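Local coordinates for transcription termination factor FttA (Methanosarcina mazei, PDB 2XR1), which probably terminates transcription genome-wide as a zinc-dependent ribonuclease, cutting nascent RNA at the exit channel of RNA polymerase and degrading the released RNA from its 5' end, at residues Arg602-His607 / Arg629-Leu634. Sequence-based numbering, arbitrary orientation.
With ZN (zinc ion), chain F.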
loop_
_atom_site.group_PDB
_atom_site.type_symbol
_atom_site.label_atom_id
_atom_site.label_comp_id
_atom_site.label_asym_id
_atom_site.label_seq_id
_atom_site.Cartn_x
_atom_site.Cartn_y
_atom_site.Cartn_z
ATOM N N ARG B 602 9.169 -5.256 17.279
ATOM C CA ARG B 602 8.891 -6.123 16.134
ATOM C C ARG B 602 10.121 -6.347 15.259
ATOM O O ARG B 602 10.965 -5.494 15.163
ATOM C CB ARG B 602 7.774 -5.601 15.240
ATOM C CG ARG B 602 6.727 -4.785 15.863
ATOM C CD ARG B 602 5.487 -5.533 16.304
ATOM N NE ARG B 602 4.471 -5.636 15.250
ATOM C CZ ARG B 602 3.857 -4.606 14.630
ATOM N NH1 ARG B 602 4.148 -3.313 14.928
ATOM N NH2 ARG B 602 2.942 -4.884 13.669
ATOM N N VAL B 603 10.234 -7.515 14.649
ATOM C CA VAL B 603 11.136 -7.654 13.543
ATOM C C VAL B 603 10.485 -8.264 12.315
ATOM O O VAL B 603 9.551 -9.038 12.420
ATOM C CB VAL B 603 12.501 -8.275 13.886
ATOM C CG1 VAL B 603 12.703 -8.510 15.417
ATOM C CG2 VAL B 603 12.784 -9.400 13.039
ATOM N N PHE B 604 10.926 -7.832 11.146
ATOM C CA PHE B 604 10.417 -8.293 9.902
ATOM C C PHE B 604 11.578 -8.819 9.114
ATOM O O PHE B 604 12.704 -8.348 9.293
ATOM C CB PHE B 604 9.778 -7.141 9.156
ATOM C CG PHE B 604 8.530 -6.674 9.784
ATOM C CD1 PHE B 604 7.339 -7.342 9.564
ATOM C CD2 PHE B 604 8.533 -5.621 10.667
ATOM C CE1 PHE B 604 6.175 -6.902 10.173
ATOM C CE2 PHE B 604 7.391 -5.214 11.257
ATOM C CZ PHE B 604 6.219 -5.851 11.001
ATOM N N THR B 605 11.348 -9.793 8.250
ATOM C CA THR B 605 12.469 -10.375 7.530
ATOM C C THR B 605 12.294 -10.275 6.009
ATOM O O THR B 605 11.220 -10.218 5.522
ATOM C CB THR B 605 12.701 -11.815 7.985
ATOM O OG1 THR B 605 11.529 -12.583 7.727
ATOM C CG2 THR B 605 13.018 -11.855 9.450
ATOM N N GLU B 606 13.387 -10.253 5.296
ATOM C CA GLU B 606 13.425 -10.028 3.879
ATOM C C GLU B 606 14.768 -10.506 3.342
ATOM O O GLU B 606 15.585 -11.006 4.097
ATOM C CB GLU B 606 13.196 -8.545 3.540
ATOM C CG GLU B 606 13.972 -7.542 4.354
ATOM C CD GLU B 606 15.276 -7.001 3.710
ATOM O OE1 GLU B 606 15.402 -6.875 2.452
ATOM O OE2 GLU B 606 16.192 -6.628 4.505
ATOM N N HIS B 607 14.970 -10.418 2.029
ATOM C CA HIS B 607 16.272 -10.751 1.417
ATOM C C HIS B 607 16.721 -12.163 1.799
ATOM O O HIS B 607 17.747 -12.365 2.422
ATOM C CB HIS B 607 17.285 -9.722 1.813
ATOM C CG HIS B 607 18.505 -9.701 0.969
ATOM N ND1 HIS B 607 19.490 -10.648 1.079
ATOM C CD2 HIS B 607 18.960 -8.785 0.080
ATOM C CE1 HIS B 607 20.483 -10.343 0.260
ATOM N NE2 HIS B 607 20.189 -9.214 -0.354
ATOM N N ARG B 629 7.784 -11.559 11.680
ATOM C CA ARG B 629 7.079 -12.097 10.537
ATOM C C ARG B 629 7.744 -11.699 9.205
ATOM O O ARG B 629 8.267 -10.584 9.079
ATOM C CB ARG B 629 5.673 -11.538 10.554
ATOM C CG ARG B 629 4.929 -11.689 9.236
ATOM C CD ARG B 629 3.373 -11.656 9.415
ATOM N NE ARG B 629 2.853 -10.328 9.794
ATOM C CZ ARG B 629 2.793 -9.262 8.983
ATOM N NH1 ARG B 629 3.240 -9.321 7.720
ATOM N NH2 ARG B 629 2.279 -8.122 9.454
ATOM N N ALA B 630 7.680 -12.599 8.211
ATOM C CA ALA B 630 8.289 -12.356 6.897
ATOM C C ALA B 630 7.424 -11.448 6.054
ATOM O O ALA B 630 6.195 -11.619 5.992
ATOM C CB ALA B 630 8.523 -13.632 6.174
ATOM N N LEU B 631 8.065 -10.475 5.404
ATOM C CA LEU B 631 7.327 -9.547 4.545
ATOM C C LEU B 631 6.970 -10.214 3.204
ATOM O O LEU B 631 7.557 -11.223 2.826
ATOM C CB LEU B 631 8.127 -8.274 4.314
ATOM C CG LEU B 631 8.445 -7.402 5.532
ATOM C CD1 LEU B 631 9.293 -6.200 5.132
ATOM C CD2 LEU B 631 7.153 -6.943 6.187
ATOM N N THR B 632 5.958 -9.670 2.536
ATOM C CA THR B 632 5.524 -10.135 1.220
ATOM C C THR B 632 5.566 -8.953 0.282
ATOM O O THR B 632 5.188 -7.864 0.667
ATOM C CB THR B 632 4.099 -10.748 1.282
ATOM O OG1 THR B 632 4.151 -12.013 1.940
ATOM C CG2 THR B 632 3.490 -10.974 -0.089
ATOM N N ASN B 633 6.024 -9.146 -0.949
ATOM C CA ASN B 633 5.992 -8.033 -1.912
ATOM C C ASN B 633 4.564 -7.517 -2.042
ATOM O O ASN B 633 3.671 -8.296 -2.200
ATOM C CB ASN B 633 6.526 -8.449 -3.283
ATOM C CG ASN B 633 7.997 -8.704 -3.262
ATOM O OD1 ASN B 633 8.694 -8.204 -2.383
ATOM N ND2 ASN B 633 8.496 -9.458 -4.210
ATOM N N LEU B 634 4.403 -6.208 -1.925
ATOM C CA LEU B 634 3.143 -5.480 -2.103
ATOM C C LEU B 634 2.231 -5.423 -0.909
ATOM O O LEU B 634 1.166 -4.868 -1.028
ATOM C CB LEU B 634 2.351 -5.887 -3.365
ATOM C CG LEU B 634 3.043 -5.641 -4.704
ATOM C CD1 LEU B 634 2.203 -6.198 -5.798
ATOM C CD2 LEU B 634 3.325 -4.147 -4.926
HETATM ZN ZN ZN F . 21.738 -8.016 -1.280
HETATM O O HOH W 1 10.425 -11.709 3.329
#
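Three backbone hydrogen bonds, donated alternately by the two segments, join Val603-Thr605 to Arg629-Leu631 as parallel strands. Arg629 N donates to Val603 O, Thr605 N to Arg629 O, and Leu631 N to Thr605 O, all at 3.2 to 3.3 Å. The last is the straightest of the three, nearly linear at the hydrogen (175°). A water extends the pairing past the end of the strand, donating to both Thr605 O and Leu631 O, so Thr605 O accepts two hydrogen bonds; Lys193 also bonds to Leu631 O.

On one face of the sheet, Phe604 and Arg629 run side by side. The Arg629 chain bends at chi3, and Phe604 CE1 lies 4.1 Å above the plane of the Arg629 guanidinium, offset toward its rim; the ring and guanidinium planes are 77° apart, so this is no parallel stack. Leu631 crosses the Phe604 side chain at about a right angle, Leu631 CD2 reaching Phe604 CD1 at 3.4 Å. Val637 of strand 636-638 packs against all three side chains.

The other face carries Thr605 and Ala630. With chi1 at 60°, Thr605 OG1 stands between the backbone N and the carbonyl carbon, 3.5 Å from Ala630 CB, and hydrogen-bonds to Cys613 O of helix 610-624. That helix packs over both residues, as expected of a beta-alpha-beta crossover linking two parallel strands.

Beyond the paired residues the chain leads to His607, whose NE2 binds zinc at 2.2 Å alongside Asp249, His250 and Asp355. The chemistry therefore implies a strand bonded on one side to 627-630, the outermost strand within this chain, and on the other to 376-380, with Val637 and helix 610-624 packed on its two faces, delivering a metal ligand from its C-terminal end, as in metallo-beta-lactamase folds.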